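Local coordinates for protein novel antigen receptor (Ginglymostoma cirratum, PDB 4Q97) that forms the first constant domain (C1) of the shark antibody IgNAR, an immunoglobulin-fold unit that probably joins the antigen-binding variable domain to the later constant domains, at residues A[11-16]-A[90-95]; A[38-43]-A[96-101]; A[26-31]-A[76-81]. All blocks are in the same frame, centred on the assembly; numbering follows the deposited sequence.

Contact 1 of 3, residues A[11-16]-A[90-95]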
# COMPACT_ATOMS: atom_id res chain seq x y z
N PRO A 11 7.07 -13.65 3.09
CA PRO A 11 6.17 -12.50 2.96
C PRO A 11 4.82 -12.90 2.38
O PRO A 11 4.76 -13.79 1.53
CB PRO A 11 6.91 -11.57 2.00
CG PRO A 11 7.79 -12.47 1.20
CD PRO A 11 8.19 -13.57 2.14
N ILE A 12 3.76 -12.27 2.85
CA ILE A 12 2.47 -12.38 2.17
C ILE A 12 2.46 -11.25 1.15
O ILE A 12 2.73 -10.10 1.48
CB ILE A 12 1.28 -12.28 3.15
CG1 ILE A 12 1.42 -13.35 4.25
CG2 ILE A 12 -0.04 -12.42 2.40
CD1 ILE A 12 0.42 -13.20 5.39
N VAL A 13 2.17 -11.62 -0.09
CA VAL A 13 2.28 -10.72 -1.23
C VAL A 13 0.92 -10.50 -1.86
O VAL A 13 0.18 -11.44 -2.14
CB VAL A 13 3.25 -11.30 -2.29
CG1 VAL A 13 3.23 -10.47 -3.57
CG2 VAL A 13 4.65 -11.40 -1.71
N SER A 14 0.59 -9.24 -2.08
CA SER A 14 -0.71 -8.90 -2.61
C SER A 14 -0.57 -7.66 -3.49
O SER A 14 -0.05 -6.62 -3.07
CB SER A 14 -1.66 -8.69 -1.44
OG SER A 14 -2.86 -8.07 -1.83
N LEU A 15 -0.99 -7.81 -4.75
CA LEU A 15 -0.95 -6.73 -5.72
C LEU A 15 -2.34 -6.12 -5.87
O LEU A 15 -3.32 -6.83 -6.10
CB LEU A 15 -0.46 -7.23 -7.08
CG LEU A 15 0.24 -6.16 -7.89
CD1 LEU A 15 1.69 -6.49 -8.11
CD2 LEU A 15 -0.40 -5.98 -9.24
N LEU A 16 -2.41 -4.80 -5.72
CA LEU A 16 -3.69 -4.10 -5.73
C LEU A 16 -3.65 -2.91 -6.68
O LEU A 16 -2.60 -2.27 -6.84
CB LEU A 16 -4.07 -3.64 -4.32
CG LEU A 16 -3.84 -4.63 -3.17
CD1 LEU A 16 -3.88 -3.94 -1.81
CD2 LEU A 16 -4.83 -5.79 -3.24
N TYR A 90 0.85 -6.71 -15.30
CA TYR A 90 1.89 -6.25 -14.40
C TYR A 90 2.04 -7.24 -13.26
O TYR A 90 1.05 -7.73 -12.71
CB TYR A 90 1.57 -4.85 -13.88
CG TYR A 90 1.60 -3.79 -14.95
CD1 TYR A 90 2.78 -3.12 -15.26
CD2 TYR A 90 0.44 -3.46 -15.65
CE1 TYR A 90 2.80 -2.14 -16.24
CE2 TYR A 90 0.46 -2.48 -16.64
CZ TYR A 90 1.65 -1.83 -16.93
OH TYR A 90 1.68 -0.86 -17.90
N SER A 91 3.29 -7.54 -12.94
CA SER A 91 3.60 -8.43 -11.84
C SER A 91 4.70 -7.80 -10.98
O SER A 91 5.60 -7.14 -11.51
CB SER A 91 4.04 -9.81 -12.35
OG SER A 91 5.23 -9.73 -13.13
N CYS A 92 4.58 -7.96 -9.67
CA CYS A 92 5.72 -7.74 -8.78
C CYS A 92 6.18 -9.10 -8.26
O CYS A 92 5.38 -10.04 -8.12
CB CYS A 92 5.38 -6.79 -7.62
SG CYS A 92 4.21 -7.48 -6.42
N GLN A 93 7.47 -9.18 -8.00
CA GLN A 93 8.12 -10.41 -7.58
C GLN A 93 8.87 -10.11 -6.29
O GLN A 93 9.62 -9.13 -6.20
CB GLN A 93 9.04 -10.90 -8.70
CG GLN A 93 9.62 -12.29 -8.48
CD GLN A 93 9.54 -13.18 -9.71
OE1 GLN A 93 9.53 -12.71 -10.85
NE2 GLN A 93 9.47 -14.49 -9.49
N VAL A 94 8.65 -10.96 -5.28
CA VAL A 94 9.25 -10.77 -3.96
C VAL A 94 10.16 -11.94 -3.56
O VAL A 94 9.74 -13.10 -3.55
CB VAL A 94 8.18 -10.56 -2.86
CG1 VAL A 94 8.84 -10.14 -1.55
CG2 VAL A 94 7.15 -9.52 -3.30
N SER A 95 11.40 -11.60 -3.22
CA SER A 95 12.40 -12.59 -2.83
C SER A 95 12.77 -12.46 -1.37
O SER A 95 13.01 -11.36 -0.87
CB SER A 95 13.66 -12.47 -3.69
OG SER A 95 13.90 -13.67 -4.39
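Leu-15 drops onto Cys-92, its CD1 branch lying 3.2 Å from Cys-92 SG, the closest approach between strands 12-16 and 90-95. The other branch, Leu-15 CD2, stays 4.1 Å from the carbonyl oxygen Tyr-90 O. Toward the opposite end, Val-13 and Val-94 meet tip to tip: Val-13 CG2 is 3.5 Å from Val-94 CG2, while Val-13 CG1 is turned toward the sulfur. With its CG1 anti to the backbone N (chi1 -171°), Val-94 puts that methyl against the ring of Pro-11, 3.8 Å from CG, and the two side chains pass in opposite directions. No hydrogen bond crosses the gap. The strand axes come no nearer than 8.2 Å and run nearly antiparallel at 161°, the face-to-face packing of an immunoglobulin beta-sandwich: 12-18 belongs to one sheet, 89-96 to the other, and the disulfide from Cys-92 to Cys-33 ties the two sheets together through the core. On the outward side, Ser-91, Gln-93 and Ser-95 start away from the core and remain partly exposed, with Gln-93 NE2 making a weak hydrogen bond to Asn-102. On the outer side of the other strand, Ile-12, Ser-14 and Leu-16 pack on Glu-22, Ser-18 and His-17 of the second subunit. Tyr-90 starts toward strand 12-16, but its ring leads off along the core, where OH bonds to Glu-83 O.

Contact 2 of 3, residues A[38-43]-A[96-101]; sequences YYPENI and HSATSS
The imidazole of His-96 is held between two backbone carbonyls, each met by a different ring nitrogen. NE2 donates to Tyr-39 O at 3.1 Å; the acceptor lies in the ring plane, but the nitrogen stands above the carbonyl plane rather than on a lone pair. ND1 donates to Asn-42 O at 2.9 Å in a more bent bond, 140° at the hydrogen. Tyr-38 presents its ring edge to one imidazole face in an offset edge-to-face pair, centroids 6.0 Å apart, and Ile-43 CG2 reaches ND1 at 3.7 Å. A chi1 of -167°, which places CG opposite the backbone N, sends the His-96 ring into the bend of 38-43. Further out, the cis peptide before Pro-40, a familiar feature of this turn in antibody constant domains, shapes the bend, and Pro-40 CD rests 3.5 Å from Ala-98 CB. On the other side, a 3-10 turn and a G1 beta bulge at Ser-100 and Ser-101 close the hairpin; His-96 O accepts from Thr-99 N and Ser-101 N, which approach from opposite faces of its carbonyl plane. Since both ring nitrogens point at carbonyl oxygens, the site would probably favour a doubly protonated, cationic imidazole.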
# COMPACT_ATOMS: atom_id res chain seq x y z
N TYR A 38 6.75 -10.83 6.87
CA TYR A 38 8.03 -11.49 6.66
C TYR A 38 9.04 -11.15 7.75
O TYR A 38 9.06 -10.03 8.29
CB TYR A 38 8.59 -11.17 5.27
CG TYR A 38 8.83 -9.70 5.02
CD1 TYR A 38 10.09 -9.14 5.22
CD2 TYR A 38 7.80 -8.86 4.58
CE1 TYR A 38 10.32 -7.79 5.00
CE2 TYR A 38 8.03 -7.51 4.36
CZ TYR A 38 9.28 -6.98 4.57
OH TYR A 38 9.52 -5.64 4.35
N TYR A 39 9.86 -12.14 8.09
CA TYR A 39 10.96 -12.00 9.03
C TYR A 39 12.08 -12.92 8.57
O TYR A 39 11.81 -14.08 8.24
CB TYR A 39 10.52 -12.38 10.45
CG TYR A 39 11.57 -12.08 11.49
CD1 TYR A 39 11.57 -10.87 12.18
CD2 TYR A 39 12.59 -12.99 11.77
CE1 TYR A 39 12.54 -10.58 13.12
CE2 TYR A 39 13.57 -12.71 12.71
CZ TYR A 39 13.54 -11.50 13.38
OH TYR A 39 14.49 -11.20 14.32
N PRO A 40 13.34 -12.42 8.51
CA PRO A 40 13.86 -11.07 8.73
C PRO A 40 13.40 -10.07 7.66
O PRO A 40 12.59 -10.42 6.80
CB PRO A 40 15.38 -11.26 8.63
CG PRO A 40 15.61 -12.71 8.89
CD PRO A 40 14.43 -13.38 8.26
N GLU A 41 13.90 -8.84 7.72
CA GLU A 41 13.48 -7.78 6.80
C GLU A 41 13.94 -7.98 5.35
O GLU A 41 13.20 -7.68 4.42
CB GLU A 41 13.91 -6.40 7.34
CG GLU A 41 15.40 -6.16 7.37
CD GLU A 41 15.86 -5.51 8.66
OE1 GLU A 41 16.48 -6.22 9.48
OE2 GLU A 41 15.59 -4.31 8.87
N ASN A 42 15.16 -8.48 5.16
CA ASN A 42 15.75 -8.73 3.84
C ASN A 42 14.82 -9.27 2.75
O ASN A 42 14.49 -10.45 2.74
CB ASN A 42 16.97 -9.65 3.96
CG ASN A 42 18.28 -8.90 3.89
OD1 ASN A 42 19.14 -9.21 3.06
ND2 ASN A 42 18.44 -7.90 4.76
N ILE A 43 14.43 -8.39 1.84
CA ILE A 43 13.66 -8.77 0.66
C ILE A 43 14.19 -8.11 -0.61
O ILE A 43 14.83 -7.06 -0.55
CB ILE A 43 12.16 -8.42 0.81
CG1 ILE A 43 11.99 -7.03 1.44
CG2 ILE A 43 11.42 -9.50 1.60
CD1 ILE A 43 10.58 -6.49 1.41
N HIS A 96 12.83 -13.61 -0.69
CA HIS A 96 13.16 -13.68 0.72
C HIS A 96 14.10 -14.85 0.92
O HIS A 96 13.67 -16.00 1.04
CB HIS A 96 11.88 -13.82 1.55
CG HIS A 96 12.07 -13.60 3.02
ND1 HIS A 96 12.58 -12.43 3.53
CD2 HIS A 96 11.80 -14.40 4.08
CE1 HIS A 96 12.63 -12.52 4.85
NE2 HIS A 96 12.15 -13.70 5.21
N SER A 97 15.40 -14.56 0.93
CA SER A 97 16.43 -15.59 1.02
C SER A 97 16.30 -16.47 2.26
O SER A 97 16.42 -17.69 2.16
CB SER A 97 17.83 -14.96 1.00
OG SER A 97 18.83 -15.96 1.07
N ALA A 98 16.03 -15.85 3.41
CA ALA A 98 16.01 -16.56 4.69
C ALA A 98 14.98 -17.70 4.71
O ALA A 98 15.13 -18.66 5.47
CB ALA A 98 15.76 -15.59 5.83
N THR A 99 13.97 -17.58 3.86
CA THR A 99 12.92 -18.59 3.74
C THR A 99 13.02 -19.32 2.40
O THR A 99 12.19 -20.19 2.10
CB THR A 99 11.52 -17.96 3.94
OG1 THR A 99 10.52 -18.98 3.97
CG2 THR A 99 11.19 -17.00 2.81
N SER A 100 14.03 -18.97 1.61
CA SER A 100 14.22 -19.50 0.25
C SER A 100 12.95 -19.34 -0.58
O SER A 100 12.49 -20.27 -1.25
CB SER A 100 14.69 -20.96 0.27
OG SER A 100 16.09 -21.05 0.41
N SER A 101 12.38 -18.14 -0.53
CA SER A 101 11.07 -17.88 -1.11
C SER A 101 11.14 -16.93 -2.29
O SER A 101 11.78 -15.88 -2.21
CB SER A 101 10.12 -17.33 -0.05
OG SER A 101 8.78 -17.36 -0.49

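Contact 3 of 3, residues A[26-31]-A[76-81]; sequences NRFVQL and LLKVPL
The phenyl ring of Phe-28 meets Lys-78 obliquely, CD1 lying 3.7 Å from CB, while Asn-26 O sits at the ring edge in its plane and Gln-23 of helix 21-25 also packs against the side chain. A chi1 of 81° sets the ring between the backbone N and carbonyl carbon of Phe-28, turned to the same side of the sheet as Gln-30. The second flat group, the carboxamide of Gln-30, reaches across to the neighbouring strand after a bend at chi2 (89°): OE1 is 3.5 Å from Lys-78 CG and NE2 is 3.2 Å from Leu-76 CD2. Lys-78 runs beside Gln-30, but its end leads away to a hydrogen bond between NZ and Ser-67 OG of the second subunit, and Leu-34 of that subunit packs on both Gln-30 and Leu-76. Beneath these groups lies an antiparallel ladder between adjacent strands, 28-38 and 71-80, in the four-stranded sheet of the C1-set immunoglobulin sandwich. Val-29 faces Val-79 and Leu-31 faces Leu-77 as hydrogen-bonded pairs, with Gln-30 and Lys-78 the non-hydrogen-bonded pair between them. Leu-31 N to Leu-77 O, at 2.8 Å, is almost straight, as is the return bond from Leu-77 N. Val-79 N donates to Val-29 O at 2.7 Å, whereas the reverse bond from Val-29 N is weak, bent to 123°. On the core face Val-79 CG1 touches both Val-29 CG1 and Leu-31 CG, each 3.7 Å away, and Trp-84 and Tyr-90 cover this apolar patch.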
# COMPACT_ATOMS: atom_id res chain seq x y z
N ASN A 26 -4.84 12.64 -13.88
CA ASN A 26 -3.39 12.84 -14.03
C ASN A 26 -2.74 11.82 -14.98
O ASN A 26 -1.52 11.74 -15.08
CB ASN A 26 -2.69 12.84 -12.66
CG ASN A 26 -3.13 13.99 -11.78
OD1 ASN A 26 -2.83 15.16 -12.05
ND2 ASN A 26 -3.84 13.67 -10.70
N ARG A 27 -3.60 11.08 -15.67
CA ARG A 27 -3.23 10.08 -16.69
C ARG A 27 -2.25 9.02 -16.18
O ARG A 27 -1.24 8.73 -16.83
CB ARG A 27 -2.74 10.76 -17.98
CG ARG A 27 -3.67 11.83 -18.53
CD ARG A 27 -4.97 11.25 -19.07
NE ARG A 27 -6.13 12.05 -18.70
CZ ARG A 27 -6.71 12.97 -19.47
NH1 ARG A 27 -6.24 13.23 -20.68
NH2 ARG A 27 -7.77 13.63 -19.02
N PHE A 28 -2.56 8.45 -15.02
CA PHE A 28 -1.81 7.32 -14.49
C PHE A 28 -2.72 6.36 -13.73
O PHE A 28 -3.92 6.61 -13.55
CB PHE A 28 -0.58 7.78 -13.67
CG PHE A 28 -0.90 8.19 -12.25
CD1 PHE A 28 -0.67 7.31 -11.19
CD2 PHE A 28 -1.39 9.46 -11.97
CE1 PHE A 28 -0.95 7.68 -9.88
CE2 PHE A 28 -1.67 9.84 -10.66
CZ PHE A 28 -1.44 8.94 -9.62
N VAL A 29 -2.15 5.25 -13.29
CA VAL A 29 -2.89 4.24 -12.56
C VAL A 29 -1.93 3.72 -11.51
O VAL A 29 -0.75 3.50 -11.80
CB VAL A 29 -3.43 3.14 -13.52
CG1 VAL A 29 -2.63 1.86 -13.43
CG2 VAL A 29 -4.90 2.88 -13.24
N GLN A 30 -2.42 3.59 -10.28
CA GLN A 30 -1.56 3.24 -9.15
C GLN A 30 -1.70 1.76 -8.80
O GLN A 30 -2.81 1.26 -8.57
CB GLN A 30 -1.87 4.12 -7.93
CG GLN A 30 -0.86 4.02 -6.79
CD GLN A 30 0.29 5.01 -6.91
OE1 GLN A 30 0.50 5.61 -7.97
NE2 GLN A 30 1.02 5.19 -5.81
N LEU A 31 -0.56 1.08 -8.78
CA LEU A 31 -0.49 -0.31 -8.35
C LEU A 31 0.31 -0.39 -7.07
O LEU A 31 1.34 0.27 -6.92
CB LEU A 31 0.16 -1.19 -9.42
CG LEU A 31 -0.48 -1.27 -10.80
CD1 LEU A 31 0.19 -2.36 -11.61
CD2 LEU A 31 -1.98 -1.53 -10.71
N LEU A 76 5.32 0.83 -4.69
CA LEU A 76 4.36 1.66 -5.40
C LEU A 76 4.77 1.95 -6.84
O LEU A 76 5.81 2.55 -7.08
CB LEU A 76 4.17 2.98 -4.65
CG LEU A 76 3.34 2.91 -3.38
CD1 LEU A 76 3.66 4.05 -2.44
CD2 LEU A 76 1.87 2.90 -3.77
N LEU A 77 3.93 1.52 -7.78
CA LEU A 77 4.17 1.78 -9.19
C LEU A 77 3.03 2.59 -9.80
O LEU A 77 1.86 2.23 -9.68
CB LEU A 77 4.38 0.47 -9.96
CG LEU A 77 4.45 0.54 -11.50
CD1 LEU A 77 5.75 1.16 -11.98
CD2 LEU A 77 4.27 -0.85 -12.11
N LYS A 78 3.40 3.70 -10.44
CA LYS A 78 2.46 4.47 -11.26
C LYS A 78 2.61 3.97 -12.68
O LYS A 78 3.70 4.06 -13.26
CB LYS A 78 2.77 5.96 -11.22
CG LYS A 78 3.33 6.49 -9.91
CD LYS A 78 3.67 7.96 -10.05
CE LYS A 78 4.96 8.32 -9.33
NZ LYS A 78 5.58 9.54 -9.90
N VAL A 79 1.53 3.43 -13.24
CA VAL A 79 1.55 3.01 -14.64
C VAL A 79 0.66 3.92 -15.49
O VAL A 79 -0.48 4.20 -15.13
CB VAL A 79 1.23 1.49 -14.82
CG1 VAL A 79 0.88 0.84 -13.49
CG2 VAL A 79 0.14 1.25 -15.85
N PRO A 80 1.22 4.43 -16.61
CA PRO A 80 0.46 5.15 -17.63
C PRO A 80 -0.91 4.51 -17.89
O PRO A 80 -1.00 3.30 -18.11
CB PRO A 80 1.36 5.02 -18.87
CG PRO A 80 2.75 4.77 -18.34
CD PRO A 80 2.67 4.54 -16.85
N LEU A 81 -1.96 5.33 -17.85
CA LEU A 81 -3.33 4.86 -18.07
C LEU A 81 -3.44 4.22 -19.45
O LEU A 81 -4.14 3.22 -19.63
CB LEU A 81 -4.32 6.03 -17.96
CG LEU A 81 -5.65 5.85 -17.21
CD1 LEU A 81 -6.57 7.04 -17.50
CD2 LEU A 81 -6.37 4.55 -17.55

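Contact 1 spans the two sheets near the centre of the domain, contact 3 lies within one sheet, and contact 2 joins two turns on the opposite side of the domain centre from contact 3. Contacts 1 and 2 have centres 13 Å apart and touch through Pro-11, which packs on Tyr-38 and His-96; segment 96-101 directly follows 90-95. Contacts 1 and 3, about 17 Å apart between centres, meet where Tyr-90 packs on Leu-31, Leu-77 and Val-79. Contacts 2 and 3 do not touch, their centres about 28 Å apart. Along the chain, contact 3 is nested inside contact 1, and contact 2 crosses both, so early and late strands interlock in a single immunoglobulin domain.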